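PDB 6JXG: beta-glucosidase from Chaetomella raphigera, which probably hydrolyses terminal, non-reducing beta-D-glucosyl residues with release of beta-D-glucose, as a secreted family 3 glycoside hydrolase of cellulose breakdown. Local coordinates for residues C55-P60 with L101-Q106; L107-G112 with V150-K155; I355-I360 with T415-S420. One frame throughout, in Å; residues are numbered along the deposited sequence.

Contact 1. Residues C55-P60 with L101-Q106; sequences CYQDGP and LGINVQ
Tyr56 and Val105 pair in the parallel ladder between strands 55-57 and 105-106, neighbours in the sheet of the family 3 N-terminal domain, a TIM-barrel relative; with helix 84-100 between them in the chain, they form a beta-alpha-beta crossover. The backbone bonds come first. Cys55 O takes the N-H of Val105 at 2.9 Å and, more weakly, that of Asn104, while Gln57 N returns a bond to Val105 O, also 2.9 Å. Tyr56 CA-H leans on the same Val105 O, CA to O 3.3 Å.

Carbon contacts flank the ladder. On the face bearing Tyr56 and Val105 the two side chains run side by side, and Val105 CG2 lies over one face of the phenol ring, 4.2 Å from its centroid and 23° off the normal, offset toward the rim near CD1 and CE1. On the other face Ile103 crosses the aliphatic part of Gln57 at about a right angle, its CD1 packing on CG and lying 3.5 Å from Gln57 CB; its CG1 packs on Cys55 SG, which is tied to Cys39 by a disulfide. Ala98 of helix 84-100 touches Ile103 and Gln106 as well.

The polar ends divide. Gln57 bends away, OE1 bonding with Val40 N and NE2 with Arg64 O and Ser308 OG, and Asp58 OD2 forms a salt bridge with Arg64. Gln106 instead stays within the contact: the bend at its second torsion (chi2 61°) folds the amide back beside the chain at 57-59, where a cis peptide precedes Gly59. Its NE2 donates to Gly59 O at 3.1 Å, a fairly straight bond (162°) with the oxygen almost in the amide plane and the nitrogen slightly tilted from the carbonyl plane.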
ATOM      1  N   CYS A  55      -6.500   8.091 -20.878  1.00 12.35           N
ATOM      2  CA  CYS A  55      -5.223   8.493 -20.274  1.00 13.11           C
ATOM      3  C   CYS A  55      -5.019   7.619 -19.020  1.00 12.45           C
ATOM      4  O   CYS A  55      -5.868   7.650 -18.093  1.00 11.39           O
ATOM      5  CB  CYS A  55      -5.257   9.975 -19.902  1.00 13.53           C
ATOM      6  SG  CYS A  55      -3.817  10.536 -18.902  1.00 15.25           S
ATOM      7  N   TYR A  56      -3.919   6.847 -19.045  1.00 11.68           N
ATOM      8  CA  TYR A  56      -3.521   5.999 -17.921  1.00 11.64           C
ATOM      9  C   TYR A  56      -2.260   6.623 -17.329  1.00 12.22           C
ATOM     10  O   TYR A  56      -1.238   6.798 -18.063  1.00 10.88           O
ATOM     11  CB  TYR A  56      -3.179   4.606 -18.445  1.00 11.78           C
ATOM     12  CG  TYR A  56      -4.321   3.774 -19.016  1.00 11.51           C
ATOM     13  CD1 TYR A  56      -4.825   2.659 -18.333  1.00 11.63           C
ATOM     14  CD2 TYR A  56      -4.828   4.033 -20.245  1.00 12.07           C
ATOM     15  CE1 TYR A  56      -5.816   1.918 -18.864  1.00 12.63           C
ATOM     16  CE2 TYR A  56      -5.855   3.302 -20.787  1.00 11.17           C
ATOM     17  CZ  TYR A  56      -6.343   2.219 -20.099  1.00 11.77           C
ATOM     18  OH  TYR A  56      -7.345   1.480 -20.673  1.00 10.59           O
ATOM     19  N   GLN A  57      -2.313   6.950 -16.045  1.00 10.48           N
ATOM     20  CA  GLN A  57      -1.233   7.681 -15.418  1.00 10.40           C
ATOM     21  C   GLN A  57      -0.831   7.046 -14.055  1.00 11.30           C
ATOM     22  O   GLN A  57      -1.677   6.746 -13.215  1.00 11.46           O
ATOM     23  CB  GLN A  57      -1.556   9.168 -15.246  1.00 11.24           C
ATOM     24  CG  GLN A  57      -0.335  10.028 -14.933  1.00 10.20           C
ATOM     25  CD  GLN A  57       0.524  10.261 -16.175  1.00 10.85           C
ATOM     26  OE1 GLN A  57       0.163   9.865 -17.305  1.00 10.67           O
ATOM     27  NE2 GLN A  57       1.664  10.929 -15.984  1.00 10.75           N
ATOM     28  N   ASP A  58       0.477   6.911 -13.862  1.00 10.25           N
ATOM     29  CA  ASP A  58       1.036   6.557 -12.517  1.00 10.50           C
ATOM     30  C   ASP A  58       0.835   7.771 -11.554  1.00 10.29           C
ATOM     31  O   ASP A  58       0.576   8.930 -11.992  1.00 11.22           O
ATOM     32  CB  ASP A  58       2.520   6.275 -12.619  1.00 10.33           C
ATOM     33  CG  ASP A  58       2.863   4.934 -13.223  1.00 12.28           C
ATOM     34  OD1 ASP A  58       2.152   3.994 -12.876  1.00 11.95           O
ATOM     35  OD2 ASP A  58       3.838   4.845 -14.030  1.00 11.57           O
ATOM     36  N   GLY A  59       0.889   7.564 -10.254  1.00 11.42           N
ATOM     37  CA  GLY A  59       1.041   6.260  -9.635  1.00 10.47           C
ATOM     38  C   GLY A  59       0.231   6.262  -8.359  1.00 10.05           C
ATOM     39  O   GLY A  59      -0.628   7.108  -8.171  1.00  9.88           O
ATOM     40  N   PRO A  60       0.497   5.304  -7.454  1.00  9.22           N
ATOM     41  CA  PRO A  60      -0.349   5.141  -6.253  1.00  9.53           C
ATOM     42  C   PRO A  60      -0.363   6.260  -5.226  1.00 10.39           C
ATOM     43  O   PRO A  60      -1.368   6.372  -4.503  1.00 11.47           O
ATOM     44  CB  PRO A  60       0.151   3.764  -5.651  1.00  9.61           C
ATOM     45  CG  PRO A  60       0.846   3.094  -6.835  1.00  9.81           C
ATOM     46  CD  PRO A  60       1.436   4.187  -7.640  1.00  9.43           C
ATOM     47  N   LEU A 101      -6.815  16.825 -13.941  1.00 11.65           N
ATOM     48  CA  LEU A 101      -5.872  16.693 -15.029  1.00 11.55           C
ATOM     49  C   LEU A 101      -6.348  15.908 -16.262  1.00 12.63           C
ATOM     50  O   LEU A 101      -5.586  15.747 -17.196  1.00 12.90           O
ATOM     51  CB  LEU A 101      -4.630  15.985 -14.470  1.00 12.80           C
ATOM     52  CG  LEU A 101      -3.854  16.864 -13.463  1.00 12.58           C
ATOM     53  CD1 LEU A 101      -2.659  16.118 -12.857  1.00 13.47           C
ATOM     54  CD2 LEU A 101      -3.375  18.191 -14.009  1.00 13.29           C
ATOM     55  N   GLY A 102      -7.552  15.338 -16.218  1.00 11.42           N
ATOM     56  CA  GLY A 102      -8.133  14.625 -17.316  1.00 12.30           C
ATOM     57  C   GLY A 102      -7.606  13.192 -17.362  1.00 12.67           C
ATOM     58  O   GLY A 102      -7.776  12.508 -18.333  1.00 11.54           O
ATOM     59  N   ILE A 103      -7.016  12.732 -16.266  1.00 12.15           N
ATOM     60  CA  ILE A 103      -6.544  11.330 -16.187  1.00 13.17           C
ATOM     61  C   ILE A 103      -7.723  10.403 -16.076  1.00 12.46           C
ATOM     62  O   ILE A 103      -8.560  10.519 -15.157  1.00 15.37           O
ATOM     63  CB  ILE A 103      -5.547  11.149 -15.029  1.00 11.95           C
ATOM     64  CG1 ILE A 103      -4.318  11.973 -15.327  1.00 13.12           C
ATOM     65  CG2 ILE A 103      -5.182   9.659 -14.819  1.00 12.01           C
ATOM     66  CD1 ILE A 103      -3.319  12.073 -14.239  1.00 13.56           C
ATOM     67  N   ASN A 104      -7.831   9.440 -17.005  1.00 12.02           N
ATOM     68  CA  ASN A 104      -8.932   8.504 -16.910  1.00 10.80           C
ATOM     69  C   ASN A 104      -8.737   7.370 -15.861  1.00 11.39           C
ATOM     70  O   ASN A 104      -9.676   7.053 -15.090  1.00 11.28           O
ATOM     71  CB  ASN A 104      -9.314   7.890 -18.258  1.00 11.23           C
ATOM     72  CG  ASN A 104      -9.896   8.939 -19.240  1.00 11.49           C
ATOM     73  OD1 ASN A 104     -11.121   9.341 -19.186  1.00 13.93           O
ATOM     74  ND2 ASN A 104      -9.049   9.425 -20.053  1.00  9.26           N
ATOM     75  N   VAL A 105      -7.547   6.779 -15.890  1.00 11.02           N
ATOM     76  CA  VAL A 105      -7.191   5.634 -15.046  1.00 10.83           C
ATOM     77  C   VAL A 105      -5.940   6.024 -14.290  1.00  9.95           C
ATOM     78  O   VAL A 105      -4.904   6.307 -14.911  1.00  9.57           O
ATOM     79  CB  VAL A 105      -6.937   4.373 -15.887  1.00 10.68           C
ATOM     80  CG1 VAL A 105      -6.656   3.190 -14.957  1.00 10.64           C
ATOM     81  CG2 VAL A 105      -8.182   4.130 -16.768  1.00 11.66           C
ATOM     82  N   GLN A 106      -6.052   6.043 -12.974  1.00 10.40           N
ATOM     83  CA  GLN A 106      -4.919   6.291 -12.086  1.00 10.39           C
ATOM     84  C   GLN A 106      -4.378   4.943 -11.636  1.00 10.49           C
ATOM     85  O   GLN A 106      -5.131   4.142 -11.056  1.00 10.37           O
ATOM     86  CB  GLN A 106      -5.350   7.134 -10.896  1.00 11.14           C
ATOM     87  CG  GLN A 106      -4.201   7.691 -10.083  1.00 10.81           C
ATOM     88  CD  GLN A 106      -3.275   8.599 -10.843  1.00 10.66           C
ATOM     89  OE1 GLN A 106      -3.654   9.257 -11.820  1.00 10.70           O
ATOM     90  NE2 GLN A 106      -2.042   8.697 -10.360  1.00  9.53           N
TER

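Contact 2. Residues L107-G112 with V150-K155; sequences LGPVAG and VQACAK
Peptide carbonyls are the flat groups that Lys155 and Cys153 meet here, both from above the plane. Lys155 NZ stands over the Leu107 carbonyl, 41° out of its plane and 3.0 Å from Leu107 O; Cys153 N approaches Gly108 O in a similar way, 46° out, at 3.0 Å. The ring of Pro109, which follows a cis peptide, is touched through CD by Ala152 CB at 4.4 Å, and Met138 and Ile142 of helix 131-147 also pack on this proline.

Farther along, Lys155 N donates to Pro109 O (3.2 Å), and Lys155 O receives Gly112 N at 3.2 Å plus a weak bond from Ala111 N. The loop thus wraps around the lysine's backbone, gripping both its N-H and its carbonyl. The side chain leaves with CG between the backbone N and the carbonyl carbon (chi1 71°), then runs extended back along the loop; its CE passes Val110 CG2 at 3.8 Å before NZ arrives at Leu107 O. Asp58 OD1 adds a long, weak ion pair. A leucine in place of Lys155 would probably leave Leu107 O without this donor and Asp58 without its distant positive partner. Beside the lysine chain, Leu107 CD2 packs on Cys153 CB at 4.1 Å, with Met198 of the next strand touching both residues.

The loop leaves the carboxyl end of strand 105-106 and runs alongside strand 151-157 toward its carboxyl end, the end at which TIM-barrel enzymes keep their active sites.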
ATOM      1  N   LEU A 107      -3.056   4.727 -11.814  1.00  9.91           N
ATOM      2  CA  LEU A 107      -2.508   3.369 -11.691  1.00 10.14           C
ATOM      3  C   LEU A 107      -2.151   3.078 -10.228  1.00 10.46           C
ATOM      4  O   LEU A 107      -0.968   3.101  -9.843  1.00 11.30           O
ATOM      5  CB  LEU A 107      -1.297   3.198 -12.659  1.00 10.01           C
ATOM      6  CG  LEU A 107      -1.722   3.338 -14.137  1.00  9.69           C
ATOM      7  CD1 LEU A 107      -0.500   3.294 -15.015  1.00  9.57           C
ATOM      8  CD2 LEU A 107      -2.753   2.298 -14.578  1.00  9.86           C
ATOM      9  N   GLY A 108      -3.183   2.872  -9.415  1.00 10.97           N
ATOM     10  CA  GLY A 108      -3.043   2.348  -8.043  1.00 10.80           C
ATOM     11  C   GLY A 108      -4.469   2.140  -7.491  1.00 10.70           C
ATOM     12  O   GLY A 108      -5.469   2.529  -8.129  1.00 10.83           O
ATOM     13  N   PRO A 109      -4.592   1.616  -6.281  1.00  9.46           N
ATOM     14  CA  PRO A 109      -3.563   1.317  -5.354  1.00  9.70           C
ATOM     15  C   PRO A 109      -2.965  -0.113  -5.526  1.00  9.92           C
ATOM     16  O   PRO A 109      -3.285  -0.820  -6.425  1.00  9.48           O
ATOM     17  CB  PRO A 109      -4.243   1.464  -4.009  1.00  9.24           C
ATOM     18  CG  PRO A 109      -5.681   0.981  -4.253  1.00  9.62           C
ATOM     19  CD  PRO A 109      -5.922   1.318  -5.730  1.00  9.63           C
ATOM     20  N   VAL A 110      -2.006  -0.427  -4.662  1.00 10.96           N
ATOM     21  CA  VAL A 110      -1.201  -1.626  -4.790  1.00 10.21           C
ATOM     22  C   VAL A 110      -1.576  -2.686  -3.772  1.00 10.58           C
ATOM     23  O   VAL A 110      -1.344  -2.518  -2.562  1.00 10.86           O
ATOM     24  CB  VAL A 110       0.299  -1.249  -4.670  1.00 10.59           C
ATOM     25  CG1 VAL A 110       1.150  -2.502  -4.644  1.00 10.51           C
ATOM     26  CG2 VAL A 110       0.755  -0.315  -5.814  1.00 11.03           C
ATOM     27  N   ALA A 111      -2.212  -3.751  -4.262  1.00 10.56           N
ATOM     28  CA  ALA A 111      -2.499  -4.981  -3.484  1.00 11.37           C
ATOM     29  C   ALA A 111      -1.461  -6.088  -3.595  1.00 10.93           C
ATOM     30  O   ALA A 111      -1.542  -7.072  -2.840  1.00 11.91           O
ATOM     31  CB  ALA A 111      -3.812  -5.590  -3.904  1.00 10.89           C
ATOM     32  N   GLY A 112      -0.567  -5.983  -4.581  1.00  9.95           N
ATOM     33  CA  GLY A 112       0.460  -7.021  -4.902  1.00  9.94           C
ATOM     34  C   GLY A 112       1.675  -6.239  -5.423  1.00  9.82           C
ATOM     35  O   GLY A 112       1.624  -5.562  -6.454  1.00  9.89           O
ATOM     36  N   VAL A 150     -12.208   9.291 -10.826  1.00 11.30           N
ATOM     37  CA  VAL A 150     -11.179   8.617 -11.627  1.00 10.71           C
ATOM     38  C   VAL A 150     -11.434   7.095 -11.503  1.00 11.08           C
ATOM     39  O   VAL A 150     -12.074   6.614 -10.532  1.00 11.25           O
ATOM     40  CB  VAL A 150      -9.710   8.955 -11.166  1.00 10.76           C
ATOM     41  CG1 VAL A 150      -9.362   8.225  -9.878  1.00 10.68           C
ATOM     42  CG2 VAL A 150      -8.704   8.552 -12.209  1.00 10.72           C
ATOM     43  N   GLN A 151     -11.017   6.335 -12.509  1.00  9.82           N
ATOM     44  CA  GLN A 151     -11.002   4.859 -12.424  1.00  9.36           C
ATOM     45  C   GLN A 151      -9.723   4.439 -11.662  1.00  9.75           C
ATOM     46  O   GLN A 151      -8.619   4.882 -11.995  1.00 10.43           O
ATOM     47  CB  GLN A 151     -10.944   4.246 -13.821  1.00  9.72           C
ATOM     48  CG  GLN A 151     -12.152   4.590 -14.686  1.00 10.43           C
ATOM     49  CD  GLN A 151     -12.091   4.041 -16.111  1.00 11.38           C
ATOM     50  OE1 GLN A 151     -12.190   4.810 -17.136  1.00 13.31           O
ATOM     51  NE2 GLN A 151     -11.924   2.748 -16.222  1.00  9.60           N
ATOM     52  N   ALA A 152      -9.852   3.654 -10.625  1.00  8.83           N
ATOM     53  CA  ALA A 152      -8.700   3.112  -9.952  1.00  9.52           C
ATOM     54  C   ALA A 152      -8.296   1.802 -10.637  1.00 10.03           C
ATOM     55  O   ALA A 152      -9.031   1.234 -11.460  1.00 10.52           O
ATOM     56  CB  ALA A 152      -9.036   2.844  -8.461  1.00  9.89           C
ATOM     57  N   CYS A 153      -7.079   1.365 -10.338  1.00 10.76           N
ATOM     58  CA  CYS A 153      -6.455   0.223 -10.947  1.00 10.45           C
ATOM     59  C   CYS A 153      -5.692  -0.512  -9.828  1.00 10.61           C
ATOM     60  O   CYS A 153      -4.541  -0.171  -9.482  1.00 11.02           O
ATOM     61  CB  CYS A 153      -5.462   0.640 -12.039  1.00 11.98           C
ATOM     62  SG  CYS A 153      -4.743  -0.845 -12.900  1.00 12.95           S
ATOM     63  N   ALA A 154      -6.286  -1.570  -9.332  1.00 10.99           N
ATOM     64  CA  ALA A 154      -5.612  -2.434  -8.406  1.00 11.18           C
ATOM     65  C   ALA A 154      -4.496  -3.243  -9.088  1.00 10.69           C
ATOM     66  O   ALA A 154      -4.745  -4.037 -10.033  1.00 11.02           O
ATOM     67  CB  ALA A 154      -6.604  -3.382  -7.737  1.00 11.17           C
ATOM     68  N   LYS A 155      -3.288  -3.130  -8.570  1.00 10.99           N
ATOM     69  CA  LYS A 155      -2.124  -3.760  -9.238  1.00 10.49           C
ATOM     70  C   LYS A 155      -1.250  -4.401  -8.146  1.00 11.07           C
ATOM     71  O   LYS A 155      -1.330  -3.953  -6.961  1.00 10.93           O
ATOM     72  CB  LYS A 155      -1.370  -2.716 -10.080  1.00 10.50           C
ATOM     73  CG  LYS A 155      -0.591  -1.644  -9.342  1.00 11.22           C
ATOM     74  CD  LYS A 155      -0.145  -0.501 -10.272  1.00 11.23           C
ATOM     75  CE  LYS A 155       0.901   0.299  -9.543  1.00 11.35           C
ATOM     76  NZ  LYS A 155       1.434   1.429 -10.318  1.00 11.24           N
TER

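Contact 3. Residues I355-I360 with T415-S420; sequences IGQDAI and TTDSTS
Gln357, which begins the 3-10 turn 357-359, and Asp417 join two loops that follow parallel neighbours, strand 351-355 and the edge strand 410-414, in the sheet of the family 3 C-terminal domain. The carboxylate of Asp417 grips the glutamine twice: Gln357 N donates to OD1 at 3.1 Å, nearly straight (170°), and Gln357 NE2 donates to OD2 at 3.2 Å. With CG between the backbone N and the carbonyl carbon (chi1 63°) and the chain extended beyond, NE2 reaches the same carboxylate as the backbone N. Both nitrogens come from above the carboxylate plane, and the amide is turned 67° against it. Gln357 OE1 faces elsewhere, to Gly377 N.

Apolar packing closes the other end. Ile360 crosses Thr415 at about a right angle, its CD1 3.8 Å from Thr415 CB and its CG2 3.8 Å from Thr415 CG2. Thr415 O lies against Gln357 CA (3.2 Å). An ST turn (Ser418 N to Thr416 OG1) precedes helix 419-427, whose N-cap is Ser418; its OG accepts from Ala421 N and, weakly, Ser420 N. A water fills out the junction, accepting from Asp358 N and donating to Asp417 OD1 at 2.8 Å.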
ATOM      1  N   ILE A 355      21.494  15.616  13.463  1.00 15.80           N
ATOM      2  CA  ILE A 355      22.542  14.827  12.847  1.00 16.86           C
ATOM      3  C   ILE A 355      21.995  13.913  11.745  1.00 15.62           C
ATOM      4  O   ILE A 355      21.050  13.194  11.957  1.00 15.97           O
ATOM      5  CB  ILE A 355      23.300  13.981  13.926  1.00 18.62           C
ATOM      6  CG1 ILE A 355      23.855  14.897  14.997  1.00 22.46           C
ATOM      7  CG2 ILE A 355      24.382  13.098  13.318  1.00 17.12           C
ATOM      8  CD1 ILE A 355      24.104  14.206  16.306  1.00 25.11           C
ATOM      9  N   GLY A 356      22.672  13.880  10.605  1.00 15.21           N
ATOM     10  CA  GLY A 356      22.295  13.026   9.510  1.00 15.18           C
ATOM     11  C   GLY A 356      21.793  13.804   8.349  1.00 13.88           C
ATOM     12  O   GLY A 356      21.076  14.757   8.529  1.00 15.67           O
ATOM     13  N   GLN A 357      22.112  13.349   7.150  1.00 14.06           N
ATOM     14  CA  GLN A 357      21.668  14.030   5.949  1.00 14.83           C
ATOM     15  C   GLN A 357      20.173  13.883   5.778  1.00 14.98           C
ATOM     16  O   GLN A 357      19.600  14.666   5.085  1.00 16.78           O
ATOM     17  CB  GLN A 357      22.375  13.500   4.688  1.00 14.15           C
ATOM     18  CG  GLN A 357      22.154  12.077   4.333  1.00 14.95           C
ATOM     19  CD  GLN A 357      22.578  11.780   2.929  1.00 15.23           C
ATOM     20  OE1 GLN A 357      22.328  12.597   1.997  1.00 16.24           O
ATOM     21  NE2 GLN A 357      23.267  10.692   2.758  1.00 15.12           N
ATOM     22  N   ASP A 358      19.572  12.860   6.399  1.00 14.36           N
ATOM     23  CA  ASP A 358      18.109  12.696   6.398  1.00 13.51           C
ATOM     24  C   ASP A 358      17.368  13.862   7.080  1.00 13.90           C
ATOM     25  O   ASP A 358      16.158  13.961   6.956  1.00 14.20           O
ATOM     26  CB  ASP A 358      17.749  11.281   6.997  1.00 12.95           C
ATOM     27  CG  ASP A 358      16.225  11.011   7.079  1.00 13.71           C
ATOM     28  OD1 ASP A 358      15.607  11.008   6.005  1.00 13.06           O
ATOM     29  OD2 ASP A 358      15.688  10.710   8.181  1.00 13.20           O
ATOM     30  N   ALA A 359      18.050  14.782   7.761  1.00 13.14           N
ATOM     31  CA  ALA A 359      17.405  15.869   8.431  1.00 14.74           C
ATOM     32  C   ALA A 359      17.031  17.031   7.518  1.00 15.16           C
ATOM     33  O   ALA A 359      16.216  17.872   7.927  1.00 15.07           O
ATOM     34  CB  ALA A 359      18.288  16.435   9.538  1.00 15.63           C
ATOM     35  N   ILE A 360      17.679  17.080   6.352  1.00 14.80           N
ATOM     36  CA  ILE A 360      17.571  18.202   5.401  1.00 16.77           C
ATOM     37  C   ILE A 360      17.199  17.746   4.017  1.00 14.97           C
ATOM     38  O   ILE A 360      17.422  16.599   3.662  1.00 16.13           O
ATOM     39  CB  ILE A 360      18.901  18.989   5.303  1.00 17.68           C
ATOM     40  CG1 ILE A 360      20.029  18.057   4.835  1.00 18.47           C
ATOM     41  CG2 ILE A 360      19.127  19.704   6.630  1.00 18.43           C
ATOM     42  CD1 ILE A 360      21.318  18.764   4.525  1.00 21.12           C
ATOM     43  N   THR A 415      24.538  17.829   9.461  1.00 22.29           N
ATOM     44  CA  THR A 415      23.585  17.272   8.476  1.00 20.50           C
ATOM     45  C   THR A 415      24.211  16.498   7.324  1.00 19.92           C
ATOM     46  O   THR A 415      23.732  16.524   6.206  1.00 19.62           O
ATOM     47  CB  THR A 415      22.715  18.418   7.991  1.00 22.78           C
ATOM     48  OG1 THR A 415      23.541  19.441   7.478  1.00 18.56           O
ATOM     49  CG2 THR A 415      21.969  19.009   9.120  1.00 23.22           C
ATOM     50  N   THR A 416      25.294  15.792   7.621  1.00 20.52           N
ATOM     51  CA  THR A 416      25.893  14.793   6.769  1.00 21.17           C
ATOM     52  C   THR A 416      25.890  13.529   7.607  1.00 18.76           C
ATOM     53  O   THR A 416      25.470  13.535   8.765  1.00 20.17           O
ATOM     54  CB  THR A 416      27.339  15.109   6.360  1.00 23.65           C
ATOM     55  OG1 THR A 416      28.241  14.884   7.460  1.00 25.75           O
ATOM     56  CG2 THR A 416      27.494  16.467   5.918  1.00 24.39           C
ATOM     57  N   ASP A 417      26.364  12.449   7.015  1.00 19.73           N
ATOM     58  CA  ASP A 417      26.480  11.195   7.685  1.00 18.98           C
ATOM     59  C   ASP A 417      27.904  10.931   8.205  1.00 19.36           C
ATOM     60  O   ASP A 417      28.273   9.757   8.531  1.00 19.98           O
ATOM     61  CB  ASP A 417      26.060  10.086   6.770  1.00 19.25           C
ATOM     62  CG  ASP A 417      24.532  10.104   6.490  1.00 20.16           C
ATOM     63  OD1 ASP A 417      23.733  10.705   7.225  1.00 20.15           O
ATOM     64  OD2 ASP A 417      24.183   9.482   5.531  1.00 19.25           O
ATOM     65  N   SER A 418      28.714  11.978   8.281  1.00 18.78           N
ATOM     66  CA  SER A 418      30.081  11.809   8.890  1.00 19.21           C
ATOM     67  C   SER A 418      29.982  11.406  10.376  1.00 17.25           C
ATOM     68  O   SER A 418      29.336  12.106  11.151  1.00 17.26           O
ATOM     69  CB  SER A 418      30.836  13.119   8.866  1.00 20.05           C
ATOM     70  OG  SER A 418      31.978  12.983   9.720  1.00 22.78           O
ATOM     71  N   THR A 419      30.581  10.282  10.743  1.00 19.72           N
ATOM     72  CA  THR A 419      30.554   9.816  12.135  1.00 21.36           C
ATOM     73  C   THR A 419      31.407  10.710  13.057  1.00 24.63           C
ATOM     74  O   THR A 419      31.111  10.829  14.232  1.00 26.36           O
ATOM     75  CB  THR A 419      31.009   8.368  12.259  1.00 23.58           C
ATOM     76  OG1 THR A 419      32.333   8.197  11.728  1.00 24.00           O
ATOM     77  CG2 THR A 419      30.065   7.460  11.524  1.00 25.19           C
ATOM     78  N   SER A 420      32.469  11.337  12.535  1.00 23.09           N
ATOM     79  CA  SER A 420      33.312  12.167  13.391  1.00 21.29           C
ATOM     80  C   SER A 420      32.593  13.452  13.635  1.00 19.36           C
ATOM     81  O   SER A 420      32.581  13.931  14.726  1.00 19.57           O
ATOM     82  CB  SER A 420      34.701  12.417  12.732  1.00 23.28           C
ATOM     83  OG  SER A 420      34.457  12.690  11.348  1.00 26.39           O
TER
HETATM   84  O   HOH W   1      20.992  10.323   7.394  1.00 14.85           O

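Contacts 1 and 2 are buried and belong to one sheet of the N-terminal domain: strands 105-106 and 151-157 are neighbours in it, the centres lie about 10 Å apart, and Gln57 O probably bonds Leu107 N, just as Gln106 N probably bonds Gln151 O. Contact 3 sits near the surface of the C-terminal domain, its centre about 37 Å from that of contact 1. The chemistry follows the place. Contact 1 is a short parallel ladder with a Tyr-Val pair on one face and glutamine amides on the other; contact 2 holds an irregular loop by carbonyls and one lysine; contact 3 relies on one carboxylate bonded to a backbone and a side-chain nitrogen, a bridging water and an Ile-Thr packing.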